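Local atomic coordinates of fibrillarin-like rRNA/tRNA 2'-O-methyltransferase (Aeropyrum pernix, PDB entry 4DF3), a protein that probably uses S-adenosylmethionine to methylate ribose 2'-hydroxyls in rRNA and tRNA, at sites chosen by a guide RNA. Residues A[151-156]-A[162-167]; A[178-183]-A[202-207]; A[81-86]-A[93-98]. The protein carries 2 engineered substitutions. All coordinates share one frame; numbering follows the deposited sequence.

Interaction 1 of 3, residues A[151-156]-A[162-167]; sequences LYADVA and AIVVRN. With SAM (S-adenosylmethionine), chain C.
Ala153 and Val164 meet where this contact is tightest: Ala153 CB lies 3.4 Å from Val164 CG2, closer than carbons usually come. Val164 manages this with CG1 anti to its backbone N (chi1 169°), which turns CG2 onto the strand. Leu151, two residues earlier on the same strand face, sends CD1 to within 3.7 Å of Val164 O and 4.1 Å of Asn167 CB, its side chain crossing that of Asn167 at about a right angle. The strand and the helix run nearly antiparallel, as in the first half of a beta-alpha-beta crossover of the Rossmann-like methyltransferase fold; strand 176-183 completes the unit. Past the strand end the fit is looser, with Val155 CG2 4.3 Å from Ile163 CD1, and here the other flank of Val155, CB and CG1, lies against the SAM adenine. Asp154 turns to the ligand's other end, where SAM N gives OD1 a weak hydrogen bond of 3.4 Å while Lys61 makes a salt bridge to the same oxygen. With an alanine in place of Asp154, Lys61 would probably be left without that carboxylate, and the SAM amino group would probably lose its weak bond there. On the helix, Asn167 ND2 reaches back to Ile163 O at 2.9 Å, from the face of that carbonyl opposite to Asn167 N, and Tyr141 OH hydrogen-bonds to Asn167 OD1. The helix flank bearing Ala162 and Arg166 is partly exposed.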
loop_
_atom_site.group_PDB
_atom_site.type_symbol
_atom_site.label_atom_id
_atom_site.label_comp_id
_atom_site.label_asym_id
_atom_site.label_seq_id
_atom_site.Cartn_x
_atom_site.Cartn_y
_atom_site.Cartn_z
ATOM N N LEU A 151 5.000 5.886 5.039
ATOM C CA LEU A 151 3.639 6.468 5.146
ATOM C C LEU A 151 2.991 6.174 3.804
ATOM O O LEU A 151 3.494 6.514 2.773
ATOM C CB LEU A 151 3.722 7.965 5.425
ATOM C CG LEU A 151 2.390 8.669 5.690
ATOM C CD1 LEU A 151 2.741 10.098 6.136
ATOM C CD2 LEU A 151 1.436 8.699 4.515
ATOM N N TYR A 152 1.847 5.466 3.850
ATOM C CA TYR A 152 1.135 5.127 2.669
ATOM C C TYR A 152 -0.252 5.789 2.799
ATOM O O TYR A 152 -0.924 5.643 3.837
ATOM C CB TYR A 152 0.947 3.597 2.645
ATOM C CG TYR A 152 0.256 3.128 1.355
ATOM C CD1 TYR A 152 1.001 2.761 0.231
ATOM C CD2 TYR A 152 -1.169 3.052 1.286
ATOM C CE1 TYR A 152 0.330 2.323 -0.948
ATOM C CE2 TYR A 152 -1.849 2.611 0.084
ATOM C CZ TYR A 152 -1.040 2.277 -1.017
ATOM O OH TYR A 152 -1.653 1.809 -2.152
ATOM N N ALA A 153 -0.676 6.496 1.750
ATOM C CA ALA A 153 -1.900 7.328 1.864
ATOM C C ALA A 153 -2.798 7.037 0.699
ATOM O O ALA A 153 -2.386 7.188 -0.446
ATOM C CB ALA A 153 -1.563 8.827 1.943
ATOM N N ASP A 154 -4.033 6.652 0.999
ATOM C CA ASP A 154 -5.057 6.477 -0.018
ATOM C C ASP A 154 -6.410 6.818 0.596
ATOM O O ASP A 154 -7.209 5.927 0.813
ATOM C CB ASP A 154 -5.049 5.029 -0.531
ATOM C CG ASP A 154 -6.001 4.813 -1.741
ATOM O OD1 ASP A 154 -6.229 3.633 -2.101
ATOM O OD2 ASP A 154 -6.567 5.808 -2.284
ATOM N N VAL A 155 -6.630 8.077 0.957
ATOM C CA VAL A 155 -7.943 8.408 1.629
ATOM C C VAL A 155 -9.066 8.872 0.664
ATOM O O VAL A 155 -10.251 9.041 1.089
ATOM C CB VAL A 155 -7.811 9.392 2.773
ATOM C CG1 VAL A 155 -6.971 8.734 3.938
ATOM C CG2 VAL A 155 -7.224 10.764 2.284
ATOM N N ALA A 156 -8.709 9.026 -0.606
ATOM C CA ALA A 156 -9.692 9.416 -1.650
ATOM C C ALA A 156 -10.400 10.719 -1.244
ATOM O O ALA A 156 -11.639 10.800 -1.228
ATOM C CB ALA A 156 -10.724 8.288 -1.901
ATOM N N ALA A 162 -1.785 17.778 1.881
ATOM C CA ALA A 162 -1.746 18.465 3.201
ATOM C C ALA A 162 -1.921 17.485 4.354
ATOM O O ALA A 162 -1.237 17.625 5.356
ATOM C CB ALA A 162 -2.840 19.587 3.275
ATOM N N ILE A 163 -2.797 16.496 4.181
ATOM C CA ILE A 163 -3.010 15.464 5.237
ATOM C C ILE A 163 -1.714 14.661 5.372
ATOM O O ILE A 163 -1.246 14.359 6.513
ATOM C CB ILE A 163 -4.172 14.531 4.869
ATOM C CG1 ILE A 163 -5.465 15.350 4.797
ATOM C CG2 ILE A 163 -4.240 13.255 5.829
ATOM C CD1 ILE A 163 -6.636 14.547 4.300
ATOM N N VAL A 164 -1.164 14.266 4.207
ATOM C CA VAL A 164 0.141 13.560 4.216
ATOM C C VAL A 164 1.227 14.327 4.931
ATOM O O VAL A 164 1.940 13.728 5.795
ATOM C CB VAL A 164 0.587 13.166 2.809
ATOM C CG1 VAL A 164 2.068 12.683 2.758
ATOM C CG2 VAL A 164 -0.417 12.051 2.258
ATOM N N VAL A 165 1.390 15.624 4.577
ATOM C CA VAL A 165 2.494 16.395 5.186
ATOM C C VAL A 165 2.347 16.475 6.698
ATOM O O VAL A 165 3.326 16.373 7.452
ATOM C CB VAL A 165 2.589 17.772 4.488
ATOM C CG1 VAL A 165 3.424 18.744 5.275
ATOM C CG2 VAL A 165 3.157 17.543 3.050
ATOM N N ARG A 166 1.108 16.689 7.145
ATOM C CA ARG A 166 0.798 16.834 8.584
ATOM C C ARG A 166 1.140 15.567 9.345
ATOM O O ARG A 166 1.801 15.594 10.411
ATOM C CB ARG A 166 -0.683 17.122 8.726
ATOM C CG ARG A 166 -1.090 17.632 10.137
ATOM C CD ARG A 166 -2.528 18.007 10.118
ATOM N NE ARG A 166 -2.800 19.052 9.109
ATOM C CZ ARG A 166 -3.843 19.040 8.291
ATOM N NH1 ARG A 166 -4.769 18.092 8.362
ATOM N NH2 ARG A 166 -3.990 20.031 7.411
ATOM N N ASN A 167 0.657 14.428 8.820
ATOM C CA ASN A 167 1.062 13.155 9.399
ATOM C C ASN A 167 2.597 12.910 9.324
ATOM O O ASN A 167 3.198 12.351 10.242
ATOM C CB ASN A 167 0.304 12.031 8.739
ATOM C CG ASN A 167 -1.095 11.904 9.296
ATOM O OD1 ASN A 167 -1.337 11.055 10.171
ATOM N ND2 ASN A 167 -2.046 12.752 8.799
HETATM N N SAM C . -6.151 1.767 0.715
HETATM C CA SAM C . -7.299 0.834 0.521
HETATM C C SAM C . -6.769 -0.365 -0.270
HETATM O O SAM C . -5.849 -0.227 -1.103
HETATM O OXT SAM C . -7.253 -1.476 -0.077
HETATM C CB SAM C . -8.482 1.486 -0.274
HETATM C CG SAM C . -8.791 2.790 0.442
HETATM S SD SAM C . -10.426 3.509 0.124
HETATM C CE SAM C . -9.911 4.175 -1.480
HETATM C "C5'" SAM C . -10.344 5.042 1.121
HETATM C "C4'" SAM C . -10.717 4.839 2.592
HETATM O "O4'" SAM C . -10.315 5.930 3.419
HETATM C "C3'" SAM C . -12.195 4.660 2.905
HETATM O "O3'" SAM C . -12.286 3.393 3.567
HETATM C "C2'" SAM C . -12.630 5.886 3.723
HETATM O "O2'" SAM C . -13.579 5.564 4.715
HETATM C "C1'" SAM C . -11.322 6.320 4.371
HETATM N N9 SAM C . -11.174 7.775 4.567
HETATM C C8 SAM C . -11.588 8.850 3.770
HETATM N N7 SAM C . -11.206 10.028 4.399
HETATM C C5 SAM C . -10.585 9.724 5.548
HETATM C C6 SAM C . -9.996 10.513 6.522
HETATM N N6 SAM C . -9.973 11.902 6.502
HETATM N N1 SAM C . -9.422 9.756 7.535
HETATM C C2 SAM C . -9.376 8.384 7.698
HETATM N N3 SAM C . -9.968 7.623 6.704
HETATM C C4 SAM C . -10.567 8.306 5.692
#

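Interaction 2 of 3, residues A[178-183]-A[202-207]; sequences MLMAIK and KTLMDG
Met178 and Leu204 mark the closest backbone approach of strand and helix, yet their CA atoms stand 9.7 Å apart, so side chains alone bridge the gap as helix 195-206 packs on strand 176-183 of the central sheet of the Rossmann-like methyltransferase fold. The helix is in its last turn: Gly207 is the first residue to leave helical angles, and its N still donates to Thr203 O at 3.0 Å. Leu204 is the one helix residue here that reaches the strand, and it meets two methionines by their methyl ends. Its CD1 sits 3.9 Å from Met178 CE and 4.0 Å from Met180 CE, while CD2 adds a touch on Met178. The methionines arrive differently. Both start with CG anti to the backbone N, but Met178 then folds at chi2 and chi3 and crosses Leu204 at about a right angle, whereas Met180 runs straight until it bends at chi3 (85°). On the exposed flank of the helix, Lys202 NZ makes a 3.1 Å salt bridge to Asp206 OD2, one turn on, which receives it on its syn lone pair. The buried cluster is bordered by Val164 of helix 160-171, which touches both methionines, by Leu209 beside Met178 and Leu204, and by Ile227, against Met180, on strand 224-229, the antiparallel neighbour of strand 176-183.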
loop_
_atom_site.group_PDB
_atom_site.type_symbol
_atom_site.label_atom_id
_atom_site.label_comp_id
_atom_site.label_asym_id
_atom_site.label_seq_id
_atom_site.Cartn_x
_atom_site.Cartn_y
_atom_site.Cartn_z
ATOM N N MET A 178 7.215 7.781 1.337
ATOM C CA MET A 178 5.813 8.213 1.322
ATOM C C MET A 178 5.255 7.772 0.001
ATOM O O MET A 178 5.820 8.100 -1.080
ATOM C CB MET A 178 5.778 9.779 1.396
ATOM C CG MET A 178 4.391 10.431 1.661
ATOM S SD MET A 178 3.267 10.214 0.277
ATOM C CE MET A 178 4.109 11.121 -0.957
ATOM N N LEU A 179 4.218 6.931 0.049
ATOM C CA LEU A 179 3.527 6.520 -1.163
ATOM C C LEU A 179 2.129 7.082 -1.048
ATOM O O LEU A 179 1.426 6.885 -0.042
ATOM C CB LEU A 179 3.449 4.995 -1.225
ATOM C CG LEU A 179 4.793 4.301 -1.534
ATOM C CD1 LEU A 179 4.677 2.794 -1.090
ATOM C CD2 LEU A 179 5.126 4.411 -3.063
ATOM N N MET A 180 1.734 7.795 -2.088
ATOM C CA MET A 180 0.390 8.489 -2.096
ATOM C C MET A 180 -0.377 8.165 -3.418
ATOM O O MET A 180 0.136 8.384 -4.517
ATOM C CB MET A 180 0.475 10.024 -1.891
ATOM C CG MET A 180 -0.940 10.611 -1.668
ATOM S SD MET A 180 -0.809 12.409 -1.415
ATOM C CE MET A 180 -0.775 13.105 -3.038
ATOM N N ALA A 181 -1.531 7.530 -3.294
ATOM C CA ALA A 181 -2.431 7.383 -4.446
ATOM C C ALA A 181 -3.148 8.714 -4.682
ATOM O O ALA A 181 -3.854 9.224 -3.806
ATOM C CB ALA A 181 -3.467 6.296 -4.148
ATOM N N ILE A 182 -3.016 9.245 -5.889
ATOM C CA ILE A 182 -3.587 10.530 -6.259
ATOM C C ILE A 182 -4.543 10.344 -7.467
ATOM O O ILE A 182 -4.214 9.585 -8.393
ATOM C CB ILE A 182 -2.428 11.544 -6.628
ATOM C CG1 ILE A 182 -3.006 12.945 -6.865
ATOM C CG2 ILE A 182 -1.574 11.102 -7.777
ATOM C CD1 ILE A 182 -1.856 14.022 -7.018
ATOM N N LYS A 183 -5.681 11.057 -7.451
ATOM C CA LYS A 183 -6.552 11.100 -8.626
ATOM C C LYS A 183 -5.773 11.746 -9.726
ATOM O O LYS A 183 -5.236 12.839 -9.551
ATOM C CB LYS A 183 -7.803 11.922 -8.281
ATOM C CG LYS A 183 -9.015 11.492 -9.035
ATOM C CD LYS A 183 -9.696 10.310 -8.300
ATOM C CE LYS A 183 -10.998 9.775 -8.958
ATOM N NZ LYS A 183 -11.893 10.766 -9.636
ATOM N N LYS A 202 3.080 20.144 -5.306
ATOM C CA LYS A 202 3.815 21.260 -4.732
ATOM C C LYS A 202 3.688 21.234 -3.201
ATOM O O LYS A 202 4.616 21.534 -2.484
ATOM C CB LYS A 202 3.291 22.597 -5.292
ATOM C CG LYS A 202 4.026 23.840 -4.722
ATOM C CD LYS A 202 3.742 25.070 -5.677
ATOM C CE LYS A 202 4.448 26.382 -5.299
ATOM N NZ LYS A 202 4.102 26.842 -3.937
ATOM N N THR A 203 2.515 20.842 -2.729
ATOM C CA THR A 203 2.260 20.719 -1.273
ATOM C C THR A 203 3.224 19.703 -0.672
ATOM O O THR A 203 3.801 19.929 0.388
ATOM C CB THR A 203 0.768 20.374 -1.055
ATOM O OG1 THR A 203 -0.026 21.448 -1.573
ATOM C CG2 THR A 203 0.421 20.190 0.409
ATOM N N LEU A 204 3.463 18.588 -1.388
ATOM C CA LEU A 204 4.374 17.591 -0.891
ATOM C C LEU A 204 5.780 18.186 -0.845
ATOM O O LEU A 204 6.484 18.033 0.137
ATOM C CB LEU A 204 4.352 16.305 -1.781
ATOM C CG LEU A 204 2.995 15.594 -1.727
ATOM C CD1 LEU A 204 2.964 14.393 -2.732
ATOM C CD2 LEU A 204 2.718 15.025 -0.303
ATOM N N MET A 205 6.165 18.871 -1.928
ATOM C CA MET A 205 7.527 19.393 -2.075
ATOM C C MET A 205 7.756 20.499 -1.067
ATOM O O MET A 205 8.786 20.503 -0.396
ATOM C CB MET A 205 7.761 19.923 -3.480
ATOM C CG MET A 205 7.450 18.887 -4.536
ATOM S SD MET A 205 7.998 19.326 -6.191
ATOM C CE MET A 205 7.055 20.779 -6.688
ATOM N N ASP A 206 6.778 21.393 -0.944
ATOM C CA ASP A 206 6.805 22.421 0.132
ATOM C C ASP A 206 6.858 21.816 1.537
ATOM O O ASP A 206 7.299 22.498 2.476
ATOM C CB ASP A 206 5.617 23.436 0.064
ATOM C CG ASP A 206 5.696 24.374 -1.141
ATOM O OD1 ASP A 206 6.755 24.441 -1.813
ATOM O OD2 ASP A 206 4.641 24.985 -1.457
ATOM N N GLY A 207 6.381 20.569 1.701
ATOM C CA GLY A 207 6.486 19.851 2.979
ATOM C C GLY A 207 7.786 19.097 3.194
ATOM O O GLY A 207 7.893 18.344 4.147
#

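Interaction 3 of 3, residues A[81-86]-A[93-98]; sequences ILYLGI and SHMSDI. With SAM (S-adenosylmethionine), chain C.
Met95 packs its thioether against Tyr83 and Ile81 inside the beta-alpha-beta unit of strand 80-84, helix 90-99 and strand 104-109, part of the Rossmann-like core that holds SAM. The apolar share is carried by the thioether end of Met95. Its chain extends straight beyond CG (chi2 173°), which brings SD to 4.2 Å from Ile81 CD1 and 3.6 Å from Tyr83 CD1. With the ring it forms a Met-aromatic contact, SD standing 4.7 Å from the Tyr83 centroid in an oblique approach, and the Met95 methyl lies along the same CD1-CE1 side. Ile86 CB rests over one face of that ring, near its rim. Elsewhere on the helix, Asp97 makes salt bridges to Arg125 and to Arg53, the latter in the N-terminal antiparallel sheet. The ligand's amino group donates to acceptors on the strand and on the loop after it. Gly85 O accepts from SAM N at 3.1 Å, and the backbone there takes a conformation (phi 93°) in which a CB would run into SAM O4' and into the carbonyl oxygen of Leu84. The same SAM N lies in the plane of the Tyr83 ring, at its edge, and donates to Tyr83 OH at 2.5 Å, so short that the exact length is doubtful.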
loop_
_atom_site.group_PDB
_atom_site.type_symbol
_atom_site.label_atom_id
_atom_site.label_comp_id
_atom_site.label_asym_id
_atom_site.label_seq_id
_atom_site.Cartn_x
_atom_site.Cartn_y
_atom_site.Cartn_z
ATOM N N ILE A 81 4.704 1.061 9.454
ATOM C CA ILE A 81 4.076 1.811 8.362
ATOM C C ILE A 81 2.839 2.522 8.884
ATOM O O ILE A 81 1.976 1.910 9.561
ATOM C CB ILE A 81 3.637 0.838 7.220
ATOM C CG1 ILE A 81 4.871 0.205 6.542
ATOM C CG2 ILE A 81 2.853 1.574 6.135
ATOM C CD1 ILE A 81 4.489 -0.957 5.657
ATOM N N LEU A 82 2.730 3.813 8.575
ATOM C CA LEU A 82 1.506 4.502 8.889
ATOM C C LEU A 82 0.673 4.476 7.594
ATOM O O LEU A 82 1.067 5.019 6.565
ATOM C CB LEU A 82 1.775 5.956 9.285
ATOM C CG LEU A 82 0.534 6.876 9.435
ATOM C CD1 LEU A 82 -0.429 6.254 10.462
ATOM C CD2 LEU A 82 1.033 8.284 9.938
ATOM N N TYR A 83 -0.503 3.882 7.692
ATOM C CA TYR A 83 -1.369 3.699 6.511
ATOM C C TYR A 83 -2.650 4.527 6.673
ATOM O O TYR A 83 -3.486 4.205 7.551
ATOM C CB TYR A 83 -1.699 2.217 6.382
ATOM C CG TYR A 83 -2.317 1.805 5.044
ATOM C CD1 TYR A 83 -1.931 0.637 4.442
ATOM C CD2 TYR A 83 -3.334 2.559 4.438
ATOM C CE1 TYR A 83 -2.566 0.202 3.287
ATOM C CE2 TYR A 83 -3.950 2.161 3.211
ATOM C CZ TYR A 83 -3.565 0.965 2.681
ATOM O OH TYR A 83 -4.153 0.511 1.524
ATOM N N LEU A 84 -2.756 5.582 5.859
ATOM C CA LEU A 84 -3.881 6.511 5.939
ATOM C C LEU A 84 -4.931 6.016 4.966
ATOM O O LEU A 84 -4.677 5.972 3.741
ATOM C CB LEU A 84 -3.482 7.963 5.663
ATOM C CG LEU A 84 -2.395 8.569 6.593
ATOM C CD1 LEU A 84 -2.149 10.022 6.233
ATOM C CD2 LEU A 84 -2.677 8.377 8.067
ATOM N N GLY A 85 -6.084 5.595 5.500
ATOM C CA GLY A 85 -7.167 5.150 4.603
ATOM C C GLY A 85 -7.133 3.649 4.352
ATOM O O GLY A 85 -7.314 3.210 3.193
ATOM N N ILE A 86 -6.952 2.862 5.405
ATOM C CA ILE A 86 -6.632 1.444 5.289
ATOM C C ILE A 86 -7.883 0.685 4.749
ATOM O O ILE A 86 -7.727 -0.404 4.196
ATOM C CB ILE A 86 -6.010 0.835 6.616
ATOM C CG1 ILE A 86 -5.777 -0.686 6.463
ATOM C CG2 ILE A 86 -6.952 0.991 7.833
ATOM C CD1 ILE A 86 -5.167 -1.366 7.690
ATOM N N SER A 93 -3.150 -5.982 3.831
ATOM C CA SER A 93 -2.884 -7.389 4.162
ATOM C C SER A 93 -1.596 -7.847 3.468
ATOM O O SER A 93 -0.825 -8.658 4.002
ATOM C CB SER A 93 -4.062 -8.329 3.741
ATOM O OG SER A 93 -4.267 -8.336 2.319
ATOM N N HIS A 94 -1.396 -7.392 2.237
ATOM C CA HIS A 94 -0.138 -7.693 1.576
ATOM C C HIS A 94 1.058 -6.983 2.199
ATOM O O HIS A 94 2.174 -7.605 2.259
ATOM C CB HIS A 94 -0.239 -7.415 0.044
ATOM C CG HIS A 94 -1.243 -8.312 -0.633
ATOM N ND1 HIS A 94 -0.976 -9.617 -1.009
ATOM C CD2 HIS A 94 -2.529 -8.072 -0.971
ATOM C CE1 HIS A 94 -2.079 -10.149 -1.522
ATOM N NE2 HIS A 94 -3.025 -9.221 -1.531
ATOM N N MET A 95 0.882 -5.757 2.665
ATOM C CA MET A 95 1.992 -5.099 3.408
ATOM C C MET A 95 2.310 -5.964 4.642
ATOM O O MET A 95 3.485 -6.225 4.942
ATOM C CB MET A 95 1.629 -3.702 3.855
ATOM C CG MET A 95 1.538 -2.780 2.721
ATOM S SD MET A 95 0.909 -1.236 3.403
ATOM C CE MET A 95 1.033 -0.035 2.085
ATOM N N SER A 96 1.262 -6.446 5.317
ATOM C CA SER A 96 1.414 -7.285 6.532
ATOM C C SER A 96 2.206 -8.562 6.189
ATOM O O SER A 96 3.148 -8.904 6.935
ATOM C CB SER A 96 0.016 -7.608 7.150
ATOM O OG SER A 96 0.063 -8.746 7.986
ATOM N N ASP A 97 1.883 -9.214 5.037
ATOM C CA ASP A 97 2.711 -10.344 4.609
ATOM C C ASP A 97 4.221 -9.999 4.491
ATOM O O ASP A 97 5.058 -10.775 4.918
ATOM C CB ASP A 97 2.224 -10.925 3.276
ATOM C CG ASP A 97 0.894 -11.653 3.397
ATOM O OD1 ASP A 97 0.495 -12.092 4.524
ATOM O OD2 ASP A 97 0.231 -11.843 2.332
ATOM N N ILE A 98 4.528 -8.887 3.813
ATOM C CA ILE A 98 5.928 -8.509 3.499
ATOM C C ILE A 98 6.688 -8.128 4.729
ATOM O O ILE A 98 7.818 -8.595 4.950
ATOM C CB ILE A 98 5.930 -7.350 2.461
ATOM C CG1 ILE A 98 5.351 -7.929 1.146
ATOM C CG2 ILE A 98 7.332 -6.809 2.162
ATOM C CD1 ILE A 98 4.924 -6.790 0.180
HETATM N N SAM C . -6.151 1.767 0.715
HETATM C CA SAM C . -7.299 0.834 0.521
HETATM C C SAM C . -6.769 -0.365 -0.270
HETATM O O SAM C . -5.849 -0.227 -1.103
HETATM O OXT SAM C . -7.253 -1.476 -0.077
HETATM C CB SAM C . -8.482 1.486 -0.274
HETATM C CG SAM C . -8.791 2.790 0.442
HETATM S SD SAM C . -10.426 3.509 0.124
HETATM C CE SAM C . -9.911 4.175 -1.480
HETATM C "C5'" SAM C . -10.344 5.042 1.121
HETATM C "C4'" SAM C . -10.717 4.839 2.592
HETATM O "O4'" SAM C . -10.315 5.930 3.419
HETATM C "C3'" SAM C . -12.195 4.660 2.905
HETATM O "O3'" SAM C . -12.286 3.393 3.567
HETATM C "C2'" SAM C . -12.630 5.886 3.723
HETATM O "O2'" SAM C . -13.579 5.564 4.715
HETATM C "C1'" SAM C . -11.322 6.320 4.371
HETATM N N9 SAM C . -11.174 7.775 4.567
HETATM C C8 SAM C . -11.588 8.850 3.770
HETATM N N7 SAM C . -11.206 10.028 4.399
HETATM C C5 SAM C . -10.585 9.724 5.548
HETATM C C6 SAM C . -9.996 10.513 6.522
HETATM N N6 SAM C . -9.973 11.902 6.502
HETATM N N1 SAM C . -9.422 9.756 7.535
HETATM C C2 SAM C . -9.376 8.384 7.698
HETATM N N3 SAM C . -9.968 7.623 6.704
HETATM C C4 SAM C . -10.567 8.306 5.692
#

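In the fold
Along the chain the three contacts follow one another without nesting or crossing: interaction 3 closes the short loop from strand 80-84 into helix 90-99, interaction 1 the short loop from strand 148-153 into helix 160-171, and interaction 2 the longer excursion from strand 176-183 through helices 186-190 and 195-206. Their strands are consecutive parallel neighbours in the central sheet. Interaction 3 lies on one sheet face; interactions 1 and 2 share the other, where Val164 CG1 packs against Met178 CG. Tyr152 ties interactions 1 and 3 together, pairing its backbone with Leu82 and Leu84 and laying its ring against Met95 and Tyr83. Interactions 1 and 3 both touch SAM; interaction 2 lies farther off.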